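Local coordinates for protein monovalent Na+/H+ antiporter subunit D (Dietzia sp. DQ12-45-1b, PDB 7D3U) that probably helps exchange sodium ions for protons across the cell membrane as one subunit of the multi-subunit Mrp antiporter complex, at residues A[193-207]-A[259-271]. Numbering follows the deposited sequence.
Sequences IAQLHGAASEDTAVA and RIYAVIFDGDSRY. With LMT (dodecyl-beta-D-maltoside), chain R.
Ala200 lays its CB over one face of the Phe265 ring, a CH-pi contact with CB 3.6 Å from the ring centroid and displaced toward the rim. The far end of that ring reaches Ala207, whose CB is 4.1 Å from Phe265 CZ, and a dodecyl-maltoside tail runs past the same atom, C6 of the detergent lying 3.5 Å from CZ. Ile264 keeps CG1 beside its own backbone N (chi1 -68°) and extends to CD1, which lies alongside Leu196 CD1 at 3.7 Å; its CG2 branch turns to Ala200 CB instead. Ile193 splits its two branches: CG2 packs on Val263 CG1 and CD1 meets Ile260 CD1, the Ile193 side chain crossing both partners at roughly a right angle. Where the backbones draw together, the CA-H of Ile264 points almost straight at Leu196 O. Among the polar groups, Ser201 OG stands 3.2 Å from Asp268 OD1, and Arg270 pairs with the other carboxylate oxygen by charge alone. The contact thus joins the loop before helix 204-221, and the first turn of that helix, to the end of helix 249-263 and the turn after it, with Leu129 of helix 129-146 touching Ile193, Ile260 and Ile264, and Tyr568 of helix 566-572 against Val263.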
loop_
_atom_site.group_PDB
_atom_site.type_symbol
_atom_site.label_atom_id
_atom_site.label_comp_id
_atom_site.label_asym_id
_atom_site.label_seq_id
_atom_site.Cartn_x
_atom_site.Cartn_y
_atom_site.Cartn_z
ATOM N N ILE A 193 9.691 -15.189 16.900
ATOM C CA ILE A 193 10.303 -15.540 15.623
ATOM C C ILE A 193 11.599 -16.310 15.839
ATOM O O ILE A 193 11.952 -17.181 15.035
ATOM C CB ILE A 193 10.529 -14.279 14.769
ATOM C CG1 ILE A 193 9.220 -13.511 14.605
ATOM C CG2 ILE A 193 11.068 -14.648 13.404
ATOM C CD1 ILE A 193 9.316 -12.334 13.664
ATOM N N ALA A 194 12.318 -16.024 16.924
ATOM C CA ALA A 194 13.560 -16.739 17.195
ATOM C C ALA A 194 13.295 -18.205 17.510
ATOM O O ALA A 194 13.928 -19.097 16.936
ATOM C CB ALA A 194 14.310 -16.072 18.344
ATOM N N GLN A 195 12.357 -18.475 18.420
ATOM C CA GLN A 195 12.041 -19.847 18.796
ATOM C C GLN A 195 11.445 -20.650 17.650
ATOM O O GLN A 195 11.273 -21.865 17.791
ATOM C CB GLN A 195 11.090 -19.856 19.991
ATOM C CG GLN A 195 11.486 -18.892 21.091
ATOM C CD GLN A 195 11.350 -19.494 22.472
ATOM O OE1 GLN A 195 10.245 -19.745 22.946
ATOM N NE2 GLN A 195 12.479 -19.731 23.127
ATOM N N LEU A 196 11.123 -20.005 16.532
ATOM C CA LEU A 196 10.743 -20.676 15.292
ATOM C C LEU A 196 11.912 -20.727 14.320
ATOM O O LEU A 196 11.735 -20.569 13.112
ATOM C CB LEU A 196 9.546 -19.978 14.658
ATOM C CG LEU A 196 8.301 -19.855 15.533
ATOM C CD1 LEU A 196 7.358 -18.812 14.970
ATOM C CD2 LEU A 196 7.604 -21.193 15.651
ATOM N N HIS A 197 13.123 -20.934 14.850
ATOM C CA HIS A 197 14.345 -20.839 14.056
ATOM C C HIS A 197 14.286 -21.659 12.776
ATOM O O HIS A 197 14.885 -21.276 11.767
ATOM C CB HIS A 197 15.545 -21.286 14.891
ATOM C CG HIS A 197 15.446 -22.699 15.379
ATOM N ND1 HIS A 197 14.616 -23.073 16.415
ATOM C CD2 HIS A 197 16.082 -23.825 14.981
ATOM C CE1 HIS A 197 14.741 -24.371 16.629
ATOM N NE2 HIS A 197 15.625 -24.850 15.774
ATOM N N GLY A 198 13.605 -22.797 12.797
ATOM C CA GLY A 198 13.539 -23.619 11.609
ATOM C C GLY A 198 12.206 -24.305 11.427
ATOM O O GLY A 198 12.091 -25.242 10.633
ATOM N N ALA A 199 11.182 -23.844 12.143
ATOM C CA ALA A 199 9.919 -24.568 12.155
ATOM C C ALA A 199 9.099 -24.267 10.909
ATOM O O ALA A 199 7.916 -23.934 11.001
ATOM C CB ALA A 199 9.118 -24.224 13.410
ATOM N N ALA A 200 9.729 -24.364 9.743
ATOM C CA ALA A 200 9.012 -24.441 8.475
ATOM C C ALA A 200 9.622 -25.432 7.501
ATOM O O ALA A 200 8.954 -25.802 6.531
ATOM C CB ALA A 200 8.937 -23.065 7.809
ATOM N N SER A 201 10.859 -25.873 7.716
ATOM C CA SER A 201 11.483 -26.922 6.928
ATOM C C SER A 201 11.526 -28.247 7.674
ATOM O O SER A 201 12.180 -29.188 7.215
ATOM C CB SER A 201 12.896 -26.501 6.522
ATOM O OG SER A 201 12.953 -25.108 6.274
ATOM N N GLU A 202 10.846 -28.337 8.815
ATOM C CA GLU A 202 10.778 -29.559 9.603
ATOM C C GLU A 202 9.445 -30.275 9.455
ATOM O O GLU A 202 9.401 -31.508 9.497
ATOM C CB GLU A 202 11.025 -29.249 11.083
ATOM C CG GLU A 202 12.379 -28.621 11.370
ATOM C CD GLU A 202 12.489 -28.098 12.789
ATOM O OE1 GLU A 202 11.463 -28.073 13.499
ATOM O OE2 GLU A 202 13.605 -27.711 13.194
ATOM N N ASP A 203 8.356 -29.530 9.286
ATOM C CA ASP A 203 7.046 -30.117 9.057
ATOM C C ASP A 203 6.191 -29.120 8.293
ATOM O O ASP A 203 6.227 -27.920 8.571
ATOM C CB ASP A 203 6.367 -30.512 10.372
ATOM C CG ASP A 203 6.254 -29.356 11.339
ATOM O OD1 ASP A 203 7.069 -28.416 11.238
ATOM O OD2 ASP A 203 5.355 -29.391 12.205
ATOM N N THR A 204 5.424 -29.628 7.327
ATOM C CA THR A 204 4.617 -28.763 6.478
ATOM C C THR A 204 3.416 -28.183 7.209
ATOM O O THR A 204 2.816 -27.219 6.722
ATOM C CB THR A 204 4.151 -29.533 5.246
ATOM O OG1 THR A 204 3.077 -30.407 5.611
ATOM C CG2 THR A 204 5.292 -30.359 4.683
ATOM N N ALA A 205 3.049 -28.750 8.361
ATOM C CA ALA A 205 1.928 -28.213 9.123
ATOM C C ALA A 205 2.187 -26.773 9.537
ATOM O O ALA A 205 1.287 -25.929 9.474
ATOM C CB ALA A 205 1.657 -29.086 10.347
ATOM N N VAL A 206 3.416 -26.470 9.959
ATOM C CA VAL A 206 3.756 -25.088 10.272
ATOM C C VAL A 206 4.042 -24.307 9.002
ATOM O O VAL A 206 3.887 -23.081 8.976
ATOM C CB VAL A 206 4.956 -25.019 11.229
ATOM C CG1 VAL A 206 5.370 -23.577 11.444
ATOM C CG2 VAL A 206 4.643 -25.709 12.540
ATOM N N ALA A 207 4.475 -24.988 7.941
ATOM C CA ALA A 207 4.768 -24.295 6.695
ATOM C C ALA A 207 3.510 -23.708 6.076
ATOM O O ALA A 207 3.567 -22.637 5.471
ATOM C CB ALA A 207 5.454 -25.239 5.712
ATOM N N ARG A 259 12.121 -11.048 6.973
ATOM C CA ARG A 259 12.470 -11.614 8.272
ATOM C C ARG A 259 11.842 -12.986 8.469
ATOM O O ARG A 259 12.500 -13.911 8.961
ATOM C CB ARG A 259 12.039 -10.665 9.388
ATOM C CG ARG A 259 12.428 -11.131 10.774
ATOM C CD ARG A 259 13.901 -10.899 11.024
ATOM N NE ARG A 259 14.189 -9.496 11.295
ATOM C CZ ARG A 259 15.410 -8.976 11.320
ATOM N NH1 ARG A 259 16.463 -9.745 11.086
ATOM N NH2 ARG A 259 15.579 -7.688 11.577
ATOM N N ILE A 260 10.575 -13.144 8.086
ATOM C CA ILE A 260 9.885 -14.410 8.302
ATOM C C ILE A 260 10.503 -15.508 7.450
ATOM O O ILE A 260 10.841 -16.585 7.953
ATOM C CB ILE A 260 8.380 -14.258 8.022
ATOM C CG1 ILE A 260 7.730 -13.390 9.095
ATOM C CG2 ILE A 260 7.714 -15.612 7.992
ATOM C CD1 ILE A 260 8.080 -13.811 10.489
ATOM N N TYR A 261 10.665 -15.260 6.149
ATOM C CA TYR A 261 11.219 -16.301 5.296
ATOM C C TYR A 261 12.689 -16.564 5.582
ATOM O O TYR A 261 13.176 -17.657 5.278
ATOM C CB TYR A 261 11.037 -15.946 3.822
ATOM C CG TYR A 261 11.288 -17.123 2.913
ATOM C CD1 TYR A 261 10.305 -18.076 2.700
ATOM C CD2 TYR A 261 12.512 -17.294 2.289
ATOM C CE1 TYR A 261 10.532 -19.160 1.881
ATOM C CE2 TYR A 261 12.747 -18.374 1.471
ATOM C CZ TYR A 261 11.753 -19.303 1.269
ATOM O OH TYR A 261 11.984 -20.382 0.451
ATOM N N ALA A 262 13.407 -15.607 6.170
ATOM C CA ALA A 262 14.809 -15.848 6.475
ATOM C C ALA A 262 14.975 -16.608 7.781
ATOM O O ALA A 262 15.848 -17.476 7.888
ATOM C CB ALA A 262 15.568 -14.526 6.531
ATOM N N VAL A 263 14.154 -16.302 8.783
ATOM C CA VAL A 263 14.285 -16.952 10.081
ATOM C C VAL A 263 13.434 -18.211 10.126
ATOM O O VAL A 263 13.961 -19.318 10.267
ATOM C CB VAL A 263 13.902 -15.995 11.221
ATOM C CG1 VAL A 263 13.977 -16.717 12.545
ATOM C CG2 VAL A 263 14.817 -14.789 11.219
ATOM N N ILE A 264 12.115 -18.057 9.993
ATOM C CA ILE A 264 11.213 -19.198 10.152
ATOM C C ILE A 264 11.477 -20.239 9.071
ATOM O O ILE A 264 11.835 -21.386 9.360
ATOM C CB ILE A 264 9.748 -18.737 10.143
ATOM C CG1 ILE A 264 9.449 -17.910 11.389
ATOM C CG2 ILE A 264 8.823 -19.933 10.084
ATOM C CD1 ILE A 264 8.004 -17.526 11.524
ATOM N N PHE A 265 11.307 -19.851 7.808
ATOM C CA PHE A 265 11.519 -20.782 6.708
ATOM C C PHE A 265 12.982 -21.144 6.511
ATOM O O PHE A 265 13.267 -22.103 5.786
ATOM C CB PHE A 265 10.959 -20.202 5.413
ATOM C CG PHE A 265 9.603 -20.722 5.057
ATOM C CD1 PHE A 265 9.456 -21.978 4.504
ATOM C CD2 PHE A 265 8.475 -19.955 5.271
ATOM C CE1 PHE A 265 8.210 -22.459 4.177
ATOM C CE2 PHE A 265 7.231 -20.432 4.941
ATOM C CZ PHE A 265 7.097 -21.684 4.395
ATOM N N ASP A 266 13.905 -20.402 7.121
ATOM C CA ASP A 266 15.340 -20.662 7.041
ATOM C C ASP A 266 15.872 -20.598 5.614
ATOM O O ASP A 266 16.952 -21.125 5.331
ATOM C CB ASP A 266 15.694 -22.014 7.667
ATOM C CG ASP A 266 17.047 -22.008 8.336
ATOM O OD1 ASP A 266 17.234 -21.224 9.289
ATOM O OD2 ASP A 266 17.924 -22.786 7.907
ATOM N N GLY A 267 15.146 -19.947 4.708
ATOM C CA GLY A 267 15.528 -19.944 3.310
ATOM C C GLY A 267 15.555 -21.354 2.764
ATOM O O GLY A 267 16.593 -21.826 2.292
ATOM N N ASP A 268 14.410 -22.034 2.826
ATOM C CA ASP A 268 14.376 -23.474 2.606
ATOM C C ASP A 268 14.769 -23.865 1.190
ATOM O O ASP A 268 15.144 -25.020 0.961
ATOM C CB ASP A 268 12.983 -24.017 2.929
ATOM C CG ASP A 268 12.967 -25.524 3.080
ATOM O OD1 ASP A 268 14.015 -26.097 3.443
ATOM O OD2 ASP A 268 11.908 -26.135 2.847
ATOM N N SER A 269 14.673 -22.941 0.236
ATOM C CA SER A 269 15.067 -23.112 -1.161
ATOM C C SER A 269 14.205 -24.116 -1.912
ATOM O O SER A 269 14.442 -24.338 -3.102
ATOM C CB SER A 269 16.535 -23.527 -1.313
ATOM O OG SER A 269 16.755 -24.801 -0.734
ATOM N N ARG A 270 13.226 -24.741 -1.260
ATOM C CA ARG A 270 12.277 -25.591 -1.966
ATOM C C ARG A 270 11.064 -24.813 -2.444
ATOM O O ARG A 270 10.478 -25.162 -3.474
ATOM C CB ARG A 270 11.819 -26.745 -1.072
ATOM C CG ARG A 270 12.944 -27.486 -0.374
ATOM C CD ARG A 270 12.512 -28.886 0.029
ATOM N NE ARG A 270 11.243 -28.895 0.748
ATOM C CZ ARG A 270 11.134 -28.847 2.070
ATOM N NH1 ARG A 270 12.223 -28.783 2.823
ATOM N NH2 ARG A 270 9.939 -28.859 2.642
ATOM N N TYR A 271 10.679 -23.766 -1.717
ATOM C CA TYR A 271 9.567 -22.904 -2.090
ATOM C C TYR A 271 10.047 -21.544 -2.585
ATOM O O TYR A 271 9.382 -20.531 -2.369
ATOM C CB TYR A 271 8.603 -22.730 -0.921
ATOM C CG TYR A 271 8.505 -23.936 -0.019
ATOM C CD1 TYR A 271 7.762 -25.043 -0.392
ATOM C CD2 TYR A 271 9.149 -23.963 1.210
ATOM C CE1 TYR A 271 7.664 -26.145 0.427
ATOM C CE2 TYR A 271 9.057 -25.061 2.036
ATOM C CZ TYR A 271 8.313 -26.148 1.640
ATOM O OH TYR A 271 8.217 -27.248 2.459
HETATM C C1B LMT R . 5.666 -33.590 -0.239
HETATM C C2B LMT R . 4.381 -34.227 -0.804
HETATM C C3B LMT R . 4.571 -35.738 -1.031
HETATM C C4B LMT R . 6.072 -36.084 -1.148
HETATM C C5B LMT R . 6.746 -35.666 0.173
HETATM C C6B LMT R . 8.260 -35.631 -0.001
HETATM O O1B LMT R . 5.358 -32.367 0.343
HETATM O O2B LMT R . 3.387 -33.996 0.111
HETATM O O3B LMT R . 3.848 -36.181 -2.105
HETATM O "O4'" LMT R . 6.248 -37.434 -1.350
HETATM O O5B LMT R . 6.275 -34.435 0.692
HETATM O O6B LMT R . 8.866 -35.365 1.200
HETATM C "C1'" LMT R . 4.284 -29.313 1.318
HETATM C "C2'" LMT R . 3.405 -30.268 0.497
HETATM C "C3'" LMT R . 4.153 -30.654 -0.793
HETATM C "C4'" LMT R . 5.539 -31.211 -0.442
HETATM C "C5'" LMT R . 6.220 -30.140 0.441
HETATM C "C6'" LMT R . 7.606 -29.754 -0.001
HETATM O "O1'" LMT R . 3.611 -28.154 1.581
HETATM O "O2'" LMT R . 3.215 -31.406 1.234
HETATM O "O3'" LMT R . 4.283 -29.570 -1.599
HETATM O "O5'" LMT R . 5.424 -28.992 0.545
HETATM O "O6'" LMT R . 7.754 -30.247 -1.270
HETATM C C1 LMT R . 4.011 -27.032 0.835
HETATM C C2 LMT R . 3.924 -25.891 1.801
HETATM C C3 LMT R . 3.597 -24.558 1.220
HETATM C C4 LMT R . 4.612 -23.581 1.742
HETATM C C5 LMT R . 4.520 -22.302 0.988
HETATM C C6 LMT R . 5.749 -21.474 1.132
HETATM C C7 LMT R . 5.599 -20.219 0.332
HETATM C C8 LMT R . 6.837 -19.408 0.458
HETATM C C9 LMT R . 6.800 -18.135 -0.316
HETATM C C10 LMT R . 8.072 -17.393 -0.025
HETATM C C11 LMT R . 8.969 -17.355 -1.219
HETATM C C12 LMT R . 9.461 -15.975 -1.487
#